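Local coordinates for protein WipB (Legionella pneumophila, PDB 5NNY) that acts, through the phosphatase domain that makes up this chain, as a translocated Ser/Thr phosphatase targeting the lysosomal nutrient-sensing machinery of the host cell, at residues 6-11 / 89-94; 121-126 / 189-194; 203-208 / 303-308. All blocks are in the same frame, centred on the assembly; numbering follows the deposited sequence.

How the contacts relate
All three contacts join parallel neighbours within the same six-stranded mixed sheet of the phosphatase domain. Contact 1 pairs the edge strand 6-8 with 90-93, contact 2 carries the sheet on from 121-125 to 190-198, and contact 3 pairs 203-208 with the other edge strand, 301-306. Contacts 1 and 2 are buried and adjoin through the neighbouring strands 90-93 and 121-125. Contact 3 is only partly buried and farther from the chain centre. Each rests on a parallel backbone ladder; contact 1 adds aliphatic and methionine packing on one face and a charged arginine on the other, contact 2 a ring stack and a charged network, and contact 3 single hydrophobic pairs.

Contact 1. Residues 6-11 / 89-94; sequences ISMGDL and KLIRLI
The carbonyl oxygen of Ile6 receives the amide of Arg92, N to O 2.7 Å, and Ile91 CA adds a C-H contact to the same oxygen. This is one rung of a parallel ladder: Ile6 N reaches Leu90 O, Met8 N reaches Arg92 O at 2.8 Å in an almost straight bond (175° at the hydrogen), and Ile94 N closes it on Met8 O. Met8 and Ile91 stand side by side on one face of the sheet, CE of Met8 touching CG2 of Ile91 at 3.6 Å. The methionine gets there by running extended beyond CG (chi3 -179°), and Phe18 and Ile21 of helix 15-24 pack on it. At the start of the ladder, Ile6 CD1 presses tightly on Lys89 CD, 3.4 Å away, while the ammonium group of that lysine bonds to Gln25 O. On the other face Arg92 sends its guanidinium outside the pair, to Asp5 and to one of the two modelled conformers of Glu123, with Leu90 CD2 over one guanidinium face at 3.2 Å from the plane. Past the last rung, Ile94 CG2 packs against Gly9 C at 3.5 Å and Asp10 OD1 at 3.6 Å. The chain continues here as Gly-Asp-Leu-His, matching the GDxH motif of the calcineurin-like phosphoesterases, whose aspartate is a metal ligand in relatives. Asp10 OD1 lies close to the carboxylate of Asp96, and this pair of acidic groups is consistent with the metal site of those relatives.

Contact 2. Residues 121-126 / 189-194; sequences DFEILL and HLKIIS
Phe122 lays its ring flat over one face of the His189 imidazole in an offset stack, the centroids 3.8 Å apart and the planes only 7° from parallel. Its CG sits between the backbone N and the carbonyl carbon (chi1 68°), which turns the ring toward the histidine; Leu112, Leu115 and Tyr116 of helix 105-117 also pack on it. The imidazole is held at its edge as well. Phe122 O lies in the ring plane 3.2 Å from His189 CD2, ND1 bonds to Val185 O, and a water accepts from Phe122 N and, weakly, from His189 NE2. From this end the backbones pair in parallel: Ile124 N bonds to His189 O, Lys191 N to Ile124 O, and Leu126 N to Lys191 O at 2.8 Å. The two strands are neighbours in the central sheet of the phosphoesterase fold, joined by a largely helical connection of 62 residues, a beta-alpha-beta arrangement. On one face of the sheet Ile124 CG2 meets Leu190 CD1 at 3.8 Å; past the strand, Leu126 CD1 also touches Leu190 CG. Glu123, modelled in two conformers, reaches across in the one described here. In this conformer its OE2 is 2.8 Å from Lys191 NZ, a salt bridge that the second may not keep, with the ammonium above the carboxylate plane (46° out of it). Ser194 OG lies doubtfully close to OE1. Beyond the ladder, a second water donates to both Leu126 O and Ile192 O, each 2.7 Å away.

Contact 3. Residues 203-208 / 303-308; sequences EIKVFS and TFIHGH
Phe207 packs on Ile305, which approaches its ring obliquely. Its CB lies 4.1 Å from Ile305 O; next along the ring, CD2 touches Ile305 CG2 at 3.6 Å, CE2 comes to 3.5 Å from Ile305 CD1, and CZ, the tip, rests on that same methyl. The two side chains run alongside each other in the same direction, the ring being brought there with CG anti to the carbonyl carbon (chi1 -63°). Elsewhere the ring touches Ser7 and Arg92 of strands 6-8 and 90-93. The backbones form a parallel ladder: Thr303 N bonds to Ile204 O, Val206 N to Thr303 O at 2.9 Å, Ile305 N to Val206 O, and Ser208 N to Ile305 O in a longer bond of 3.2 Å. Strand 301-306 is the outermost strand at this end of the mixed sheet of the phosphoesterase fold, whereas 203-208 is flanked on its other side by 190-198, to which it runs antiparallel. On the same face as Phe207 and Ile305, Lys205 and Thr303 lie side by side, Lys205 CG resting against Thr303 OG1 at 3.2 Å. The opposite face carries Val206, whose CB sits 4.0 Å from Phe304 CD1, with Ile240 of helix 233-253 also packing on the valine. Farther along, Ser208 OG lies beside His306 CB and is hydrogen-bonded to Ala210 O. The imidazole of His306 turns away from the neighbouring strand to bond its own chain: within the His-Gly-His sequence, ND1 donates to Gly307 O at 3.0 Å, almost straight (175°) and within 2° of the ring plane, which should restrict the rotation of the ring.

Contact 1. Residues 6-11 / 89-94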
loop_
_atom_site.group_PDB
_atom_site.type_symbol
_atom_site.label_atom_id
_atom_site.label_comp_id
_atom_site.label_asym_id
_atom_site.label_seq_id
_atom_site.Cartn_x
_atom_site.Cartn_y
_atom_site.Cartn_z
ATOM N N ILE A 6 14.434 -5.241 3.974
ATOM C CA ILE A 6 13.388 -5.028 4.965
ATOM C C ILE A 6 12.087 -5.454 4.317
ATOM O O ILE A 6 11.740 -4.962 3.239
ATOM C CB ILE A 6 13.296 -3.558 5.411
ATOM C CG1 ILE A 6 14.668 -2.966 5.663
ATOM C CG2 ILE A 6 12.443 -3.426 6.675
ATOM C CD1 ILE A 6 15.460 -3.735 6.658
ATOM N N SER A 7 11.389 -6.384 4.945
ATOM C CA SER A 7 10.031 -6.716 4.553
ATOM C C SER A 7 9.135 -6.422 5.739
ATOM O O SER A 7 9.308 -7.021 6.807
ATOM C CB SER A 7 9.917 -8.177 4.127
ATOM O OG SER A 7 10.645 -8.379 2.926
ATOM N N MET A 8 8.188 -5.499 5.553
ATOM C CA MET A 8 7.261 -5.102 6.594
ATOM C C MET A 8 5.957 -5.862 6.450
ATOM O O MET A 8 5.445 -6.018 5.340
ATOM C CB MET A 8 6.970 -3.603 6.513
ATOM C CG MET A 8 8.192 -2.746 6.607
ATOM S SD MET A 8 7.698 -1.088 7.057
ATOM C CE MET A 8 9.309 -0.286 7.080
ATOM N N GLY A 9 5.409 -6.302 7.578
ATOM C CA GLY A 9 4.103 -6.907 7.579
ATOM C C GLY A 9 3.012 -5.889 7.296
ATOM O O GLY A 9 3.255 -4.750 6.900
ATOM N N ASP A 10 1.773 -6.332 7.490
ATOM C CA ASP A 10 0.630 -5.446 7.275
ATOM C C ASP A 10 0.618 -4.375 8.357
ATOM O O ASP A 10 0.436 -4.680 9.539
ATOM C CB ASP A 10 -0.669 -6.240 7.267
ATOM C CG ASP A 10 -0.864 -7.013 5.974
ATOM O OD1 ASP A 10 -0.707 -6.421 4.882
ATOM O OD2 ASP A 10 -1.156 -8.229 6.053
ATOM N N LEU A 11 0.798 -3.115 7.950
ATOM C CA LEU A 11 0.894 -2.012 8.900
ATOM C C LEU A 11 -0.449 -1.568 9.453
ATOM O O LEU A 11 -0.481 -0.925 10.516
ATOM C CB LEU A 11 1.582 -0.812 8.242
ATOM C CG LEU A 11 3.047 -1.060 7.879
ATOM C CD1 LEU A 11 3.521 -0.010 6.893
ATOM C CD2 LEU A 11 3.902 -1.045 9.152
ATOM N N LYS A 89 19.406 -0.000 1.396
ATOM C CA LYS A 89 18.527 -1.025 1.941
ATOM C C LYS A 89 17.159 -0.951 1.268
ATOM O O LYS A 89 16.502 0.093 1.298
ATOM C CB LYS A 89 18.372 -0.817 3.447
ATOM C CG LYS A 89 19.065 -1.814 4.334
ATOM C CD LYS A 89 18.262 -2.026 5.608
ATOM C CE LYS A 89 19.155 -2.412 6.775
ATOM N NZ LYS A 89 18.410 -3.135 7.856
ATOM N N LEU A 90 16.719 -2.060 0.677
ATOM C CA LEU A 90 15.384 -2.110 0.086
ATOM C C LEU A 90 14.325 -2.376 1.150
ATOM O O LEU A 90 14.477 -3.273 1.986
ATOM C CB LEU A 90 15.301 -3.176 -1.004
ATOM C CG LEU A 90 13.887 -3.359 -1.592
ATOM C CD1 LEU A 90 13.440 -2.115 -2.334
ATOM C CD2 LEU A 90 13.821 -4.552 -2.507
ATOM N N ILE A 91 13.242 -1.597 1.099
ATOM C CA ILE A 91 12.104 -1.710 2.007
ATOM C C ILE A 91 10.926 -2.226 1.197
ATOM O O ILE A 91 10.506 -1.572 0.237
ATOM C CB ILE A 91 11.746 -0.353 2.635
ATOM C CG1 ILE A 91 13.003 0.346 3.161
ATOM C CG2 ILE A 91 10.721 -0.532 3.725
ATOM C CD1 ILE A 91 12.913 1.866 3.104
ATOM N N ARG A 92 10.387 -3.382 1.571
ATOM C CA ARG A 92 9.186 -3.922 0.942
ATOM C C ARG A 92 8.030 -3.825 1.923
ATOM O O ARG A 92 8.100 -4.380 3.024
ATOM C CB ARG A 92 9.365 -5.380 0.511
ATOM C CG ARG A 92 10.283 -5.608 -0.655
ATOM C CD ARG A 92 10.206 -7.073 -1.137
ATOM N NE ARG A 92 11.041 -7.283 -2.324
ATOM C CZ ARG A 92 12.336 -7.552 -2.273
ATOM N NH1 ARG A 92 12.921 -7.646 -1.093
ATOM N NH2 ARG A 92 13.041 -7.714 -3.389
ATOM N N LEU A 93 6.965 -3.136 1.517
ATOM C CA LEU A 93 5.730 -3.091 2.288
ATOM C C LEU A 93 4.756 -4.136 1.743
ATOM O O LEU A 93 4.267 -4.013 0.616
ATOM C CB LEU A 93 5.119 -1.690 2.230
ATOM C CG LEU A 93 5.721 -0.573 3.106
ATOM C CD1 LEU A 93 7.202 -0.305 2.835
ATOM C CD2 LEU A 93 4.909 0.741 2.966
ATOM N N ILE A 94 4.461 -5.158 2.549
ATOM C CA ILE A 94 3.542 -6.205 2.112
ATOM C C ILE A 94 2.110 -5.674 2.005
ATOM O O ILE A 94 1.248 -6.315 1.388
ATOM C CB ILE A 94 3.680 -7.423 3.056
ATOM C CG1 ILE A 94 3.595 -8.730 2.281
ATOM C CG2 ILE A 94 2.660 -7.384 4.179
ATOM C CD1 ILE A 94 4.923 -9.176 1.705
#

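Contact 2. Residues 121-126 / 189-194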
loop_
_atom_site.group_PDB
_atom_site.type_symbol
_atom_site.label_atom_id
_atom_site.label_comp_id
_atom_site.label_asym_id
_atom_site.label_seq_id
_atom_site.Cartn_x
_atom_site.Cartn_y
_atom_site.Cartn_z
ATOM N N ASP A 121 14.945 3.426 -0.997
ATOM C CA ASP A 121 14.482 2.414 -1.934
ATOM C C ASP A 121 13.337 1.646 -1.285
ATOM O O ASP A 121 13.541 0.994 -0.261
ATOM C CB ASP A 121 15.634 1.480 -2.307
ATOM C CG ASP A 121 15.293 0.569 -3.472
ATOM O OD1 ASP A 121 14.295 0.833 -4.176
ATOM O OD2 ASP A 121 16.032 -0.420 -3.678
ATOM N N PHE A 122 12.132 1.741 -1.859
ATOM C CA PHE A 122 10.979 1.091 -1.252
ATOM C C PHE A 122 10.001 0.610 -2.313
ATOM O O PHE A 122 9.942 1.136 -3.421
ATOM C CB PHE A 122 10.263 2.002 -0.225
ATOM C CG PHE A 122 9.562 3.215 -0.807
ATOM C CD1 PHE A 122 10.264 4.381 -1.080
ATOM C CD2 PHE A 122 8.185 3.208 -1.004
ATOM C CE1 PHE A 122 9.615 5.501 -1.583
ATOM C CE2 PHE A 122 7.520 4.313 -1.509
ATOM C CZ PHE A 122 8.237 5.471 -1.797
ATOM N N GLU A 123 9.257 -0.438 -1.988
ATOM C CA GLU A 123 8.194 -0.880 -2.877
ATOM C C GLU A 123 7.000 -1.297 -2.042
ATOM O O GLU A 123 7.140 -1.750 -0.904
ATOM C CB GLU A 123 8.615 -2.035 -3.791
ATOM C CG GLU A 123 9.127 -3.234 -3.048
ATOM C CD GLU A 123 9.706 -4.277 -3.977
ATOM O OE1 GLU A 123 9.503 -5.473 -3.701
ATOM O OE2 GLU A 123 10.351 -3.900 -4.984
ATOM N N ILE A 124 5.826 -1.138 -2.646
ATOM C CA ILE A 124 4.527 -1.315 -2.008
ATOM C C ILE A 124 3.757 -2.362 -2.796
ATOM O O ILE A 124 3.513 -2.189 -3.991
ATOM C CB ILE A 124 3.738 0.004 -1.957
ATOM C CG1 ILE A 124 4.562 1.055 -1.225
ATOM C CG2 ILE A 124 2.409 -0.190 -1.241
ATOM C CD1 ILE A 124 3.988 2.474 -1.319
ATOM N N LEU A 125 3.386 -3.446 -2.128
ATOM C CA LEU A 125 2.684 -4.539 -2.783
ATOM C C LEU A 125 1.198 -4.234 -2.785
ATOM O O LEU A 125 0.638 -3.857 -1.751
ATOM C CB LEU A 125 2.968 -5.867 -2.085
ATOM C CG LEU A 125 4.359 -6.391 -2.438
ATOM C CD1 LEU A 125 4.806 -7.453 -1.466
ATOM C CD2 LEU A 125 4.375 -6.918 -3.867
ATOM N N LEU A 126 0.577 -4.371 -3.951
ATOM C CA LEU A 126 -0.840 -4.027 -4.093
ATOM C C LEU A 126 -1.706 -4.847 -3.140
ATOM O O LEU A 126 -1.539 -6.069 -3.012
ATOM C CB LEU A 126 -1.290 -4.259 -5.544
ATOM C CG LEU A 126 -2.675 -3.738 -5.939
ATOM C CD1 LEU A 126 -2.725 -2.221 -5.784
ATOM C CD2 LEU A 126 -3.058 -4.148 -7.365
ATOM N N HIS A 189 5.630 3.472 -6.995
ATOM C CA HIS A 189 6.310 2.498 -6.150
ATOM C C HIS A 189 5.461 1.258 -5.917
ATOM O O HIS A 189 5.871 0.356 -5.172
ATOM C CB HIS A 189 6.708 3.129 -4.807
ATOM C CG HIS A 189 7.849 4.088 -4.919
ATOM N ND1 HIS A 189 7.674 5.410 -5.269
ATOM C CD2 HIS A 189 9.185 3.904 -4.787
ATOM C CE1 HIS A 189 8.850 6.011 -5.313
ATOM N NE2 HIS A 189 9.784 5.120 -5.027
ATOM N N LEU A 190 4.302 1.198 -6.556
ATOM C CA LEU A 190 3.388 0.075 -6.457
ATOM C C LEU A 190 3.839 -1.075 -7.356
ATOM O O LEU A 190 4.289 -0.868 -8.488
ATOM C CB LEU A 190 1.989 0.538 -6.865
ATOM C CG LEU A 190 0.683 0.164 -6.175
ATOM C CD1 LEU A 190 0.812 0.057 -4.659
ATOM C CD2 LEU A 190 -0.401 1.197 -6.551
ATOM N N LYS A 191 3.715 -2.289 -6.840
ATOM C CA LYS A 191 3.959 -3.512 -7.600
ATOM C C LYS A 191 2.852 -4.488 -7.241
ATOM O O LYS A 191 2.417 -4.536 -6.097
ATOM C CB LYS A 191 5.321 -4.140 -7.270
ATOM C CG LYS A 191 6.499 -3.199 -7.422
ATOM C CD LYS A 191 7.352 -3.586 -8.598
ATOM C CE LYS A 191 8.702 -2.884 -8.574
ATOM N NZ LYS A 191 9.690 -3.635 -7.741
ATOM N N ILE A 192 2.388 -5.257 -8.231
ATOM C CA ILE A 192 1.423 -6.316 -7.930
ATOM C C ILE A 192 2.102 -7.427 -7.147
ATOM O O ILE A 192 1.606 -7.884 -6.111
ATOM C CB ILE A 192 0.790 -6.886 -9.213
ATOM C CG1 ILE A 192 0.197 -5.802 -10.096
ATOM C CG2 ILE A 192 -0.292 -7.903 -8.858
ATOM C CD1 ILE A 192 -0.420 -6.374 -11.359
ATOM N N ILE A 193 3.232 -7.903 -7.661
ATOM C CA ILE A 193 4.040 -8.911 -7.000
ATOM C C ILE A 193 5.489 -8.462 -7.163
ATOM O O ILE A 193 5.812 -7.624 -8.010
ATOM C CB ILE A 193 3.836 -10.336 -7.578
ATOM C CG1 ILE A 193 4.054 -10.336 -9.092
ATOM C CG2 ILE A 193 2.457 -10.882 -7.234
ATOM C CD1 ILE A 193 3.978 -11.702 -9.722
ATOM N N SER A 194 6.370 -9.030 -6.341
ATOM C CA SER A 194 7.786 -8.676 -6.380
ATOM C C SER A 194 8.619 -9.916 -6.075
ATOM O O SER A 194 8.079 -11.010 -5.869
ATOM C CB SER A 194 8.093 -7.535 -5.410
ATOM O OG SER A 194 9.416 -7.076 -5.633
HETATM O O HOH W 1 12.320 3.589 -4.320
HETATM O O HOH W 2 0.102 -8.062 -3.910
#

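Contact 3. Residues 203-208 / 303-308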
loop_
_atom_site.group_PDB
_atom_site.type_symbol
_atom_site.label_atom_id
_atom_site.label_comp_id
_atom_site.label_asym_id
_atom_site.label_seq_id
_atom_site.Cartn_x
_atom_site.Cartn_y
_atom_site.Cartn_z
ATOM N N GLU A 203 17.188 -19.863 -7.427
ATOM C CA GLU A 203 16.183 -19.743 -6.380
ATOM C C GLU A 203 15.569 -18.352 -6.419
ATOM O O GLU A 203 16.258 -17.370 -6.712
ATOM C CB GLU A 203 16.805 -20.037 -5.000
ATOM C CG GLU A 203 15.836 -20.015 -3.825
ATOM C CD GLU A 203 15.710 -18.635 -3.167
ATOM O OE1 GLU A 203 16.464 -17.701 -3.536
ATOM O OE2 GLU A 203 14.844 -18.487 -2.272
ATOM N N ILE A 204 14.272 -18.268 -6.123
ATOM C CA ILE A 204 13.579 -16.982 -6.117
ATOM C C ILE A 204 12.589 -16.949 -4.958
ATOM O O ILE A 204 11.958 -17.961 -4.631
ATOM C CB ILE A 204 12.902 -16.714 -7.474
ATOM C CG1 ILE A 204 12.355 -15.281 -7.544
ATOM C CG2 ILE A 204 11.807 -17.767 -7.765
ATOM C CD1 ILE A 204 11.702 -14.961 -8.878
ATOM N N LYS A 205 12.518 -15.798 -4.285
ATOM C CA LYS A 205 11.509 -15.529 -3.272
ATOM C C LYS A 205 10.517 -14.556 -3.894
ATOM O O LYS A 205 10.918 -13.474 -4.329
ATOM C CB LYS A 205 12.112 -14.913 -2.011
ATOM C CG LYS A 205 13.204 -15.722 -1.345
ATOM C CD LYS A 205 13.647 -15.051 -0.044
ATOM C CE LYS A 205 15.106 -15.374 0.265
ATOM N NZ LYS A 205 15.477 -15.004 1.665
ATOM N N VAL A 206 9.242 -14.934 -3.942
ATOM C CA VAL A 206 8.187 -14.098 -4.523
ATOM C C VAL A 206 7.397 -13.467 -3.383
ATOM O O VAL A 206 6.978 -14.167 -2.453
ATOM C CB VAL A 206 7.273 -14.905 -5.465
ATOM C CG1 VAL A 206 6.007 -14.117 -5.821
ATOM C CG2 VAL A 206 8.041 -15.259 -6.742
ATOM N N PHE A 207 7.211 -12.146 -3.449
ATOM C CA PHE A 207 6.483 -11.380 -2.442
ATOM C C PHE A 207 5.148 -10.925 -3.007
ATOM O O PHE A 207 5.059 -10.496 -4.158
ATOM C CB PHE A 207 7.268 -10.147 -1.969
ATOM C CG PHE A 207 8.578 -10.475 -1.277
ATOM C CD1 PHE A 207 9.742 -10.625 -2.005
ATOM C CD2 PHE A 207 8.632 -10.611 0.099
ATOM C CE1 PHE A 207 10.947 -10.917 -1.372
ATOM C CE2 PHE A 207 9.828 -10.901 0.744
ATOM C CZ PHE A 207 10.985 -11.056 0.008
ATOM N N SER A 208 4.117 -11.023 -2.182
ATOM C CA SER A 208 2.792 -10.567 -2.566
ATOM C C SER A 208 2.076 -10.213 -1.280
ATOM O O SER A 208 2.501 -10.608 -0.196
ATOM C CB SER A 208 2.023 -11.633 -3.355
ATOM O OG SER A 208 1.845 -12.812 -2.579
ATOM N N THR A 303 10.264 -19.762 -2.857
ATOM C CA THR A 303 9.535 -19.577 -1.609
ATOM C C THR A 303 8.584 -18.405 -1.807
ATOM O O THR A 303 8.940 -17.422 -2.452
ATOM C CB THR A 303 10.482 -19.310 -0.429
ATOM O OG1 THR A 303 11.289 -18.169 -0.723
ATOM C CG2 THR A 303 11.414 -20.487 -0.187
ATOM N N PHE A 304 7.362 -18.539 -1.306
ATOM C CA PHE A 304 6.388 -17.456 -1.341
ATOM C C PHE A 304 6.326 -16.800 0.033
ATOM O O PHE A 304 6.285 -17.494 1.052
ATOM C CB PHE A 304 5.004 -17.969 -1.750
ATOM C CG PHE A 304 4.924 -18.435 -3.171
ATOM C CD1 PHE A 304 4.629 -17.549 -4.191
ATOM C CD2 PHE A 304 5.157 -19.768 -3.489
ATOM C CE1 PHE A 304 4.549 -17.981 -5.502
ATOM C CE2 PHE A 304 5.085 -20.202 -4.792
ATOM C CZ PHE A 304 4.765 -19.326 -5.799
ATOM N N ILE A 305 6.315 -15.467 0.051
ATOM C CA ILE A 305 6.255 -14.662 1.267
ATOM C C ILE A 305 5.103 -13.684 1.121
ATOM O O ILE A 305 5.082 -12.887 0.180
ATOM C CB ILE A 305 7.563 -13.886 1.509
ATOM C CG1 ILE A 305 8.727 -14.840 1.802
ATOM C CG2 ILE A 305 7.369 -12.845 2.612
ATOM C CD1 ILE A 305 10.062 -14.129 1.948
ATOM N N HIS A 306 4.164 -13.721 2.057
ATOM C CA HIS A 306 2.992 -12.862 1.944
ATOM C C HIS A 306 2.442 -12.612 3.339
ATOM O O HIS A 306 2.851 -13.247 4.312
ATOM C CB HIS A 306 1.942 -13.508 1.035
ATOM C CG HIS A 306 1.644 -14.927 1.400
ATOM N ND1 HIS A 306 0.803 -15.264 2.436
ATOM C CD2 HIS A 306 2.107 -16.095 0.896
ATOM C CE1 HIS A 306 0.744 -16.579 2.543
ATOM N NE2 HIS A 306 1.512 -17.107 1.609
ATOM N N GLY A 307 1.497 -11.665 3.418
ATOM C CA GLY A 307 0.802 -11.420 4.660
ATOM C C GLY A 307 -0.365 -12.374 4.854
ATOM O O GLY A 307 -0.678 -13.221 4.015
ATOM N N HIS A 308 -1.039 -12.216 5.992
ATOM C CA HIS A 308 -2.121 -13.112 6.386
ATOM C C HIS A 308 -3.332 -12.291 6.831
ATOM O O HIS A 308 -3.303 -11.646 7.885
ATOM C CB HIS A 308 -1.614 -14.069 7.468
ATOM C CG HIS A 308 -0.337 -14.765 7.088
ATOM N ND1 HIS A 308 0.907 -14.184 7.236
ATOM C CD2 HIS A 308 -0.116 -15.976 6.524
ATOM C CE1 HIS A 308 1.837 -15.016 6.798
ATOM N NE2 HIS A 308 1.241 -16.112 6.364
#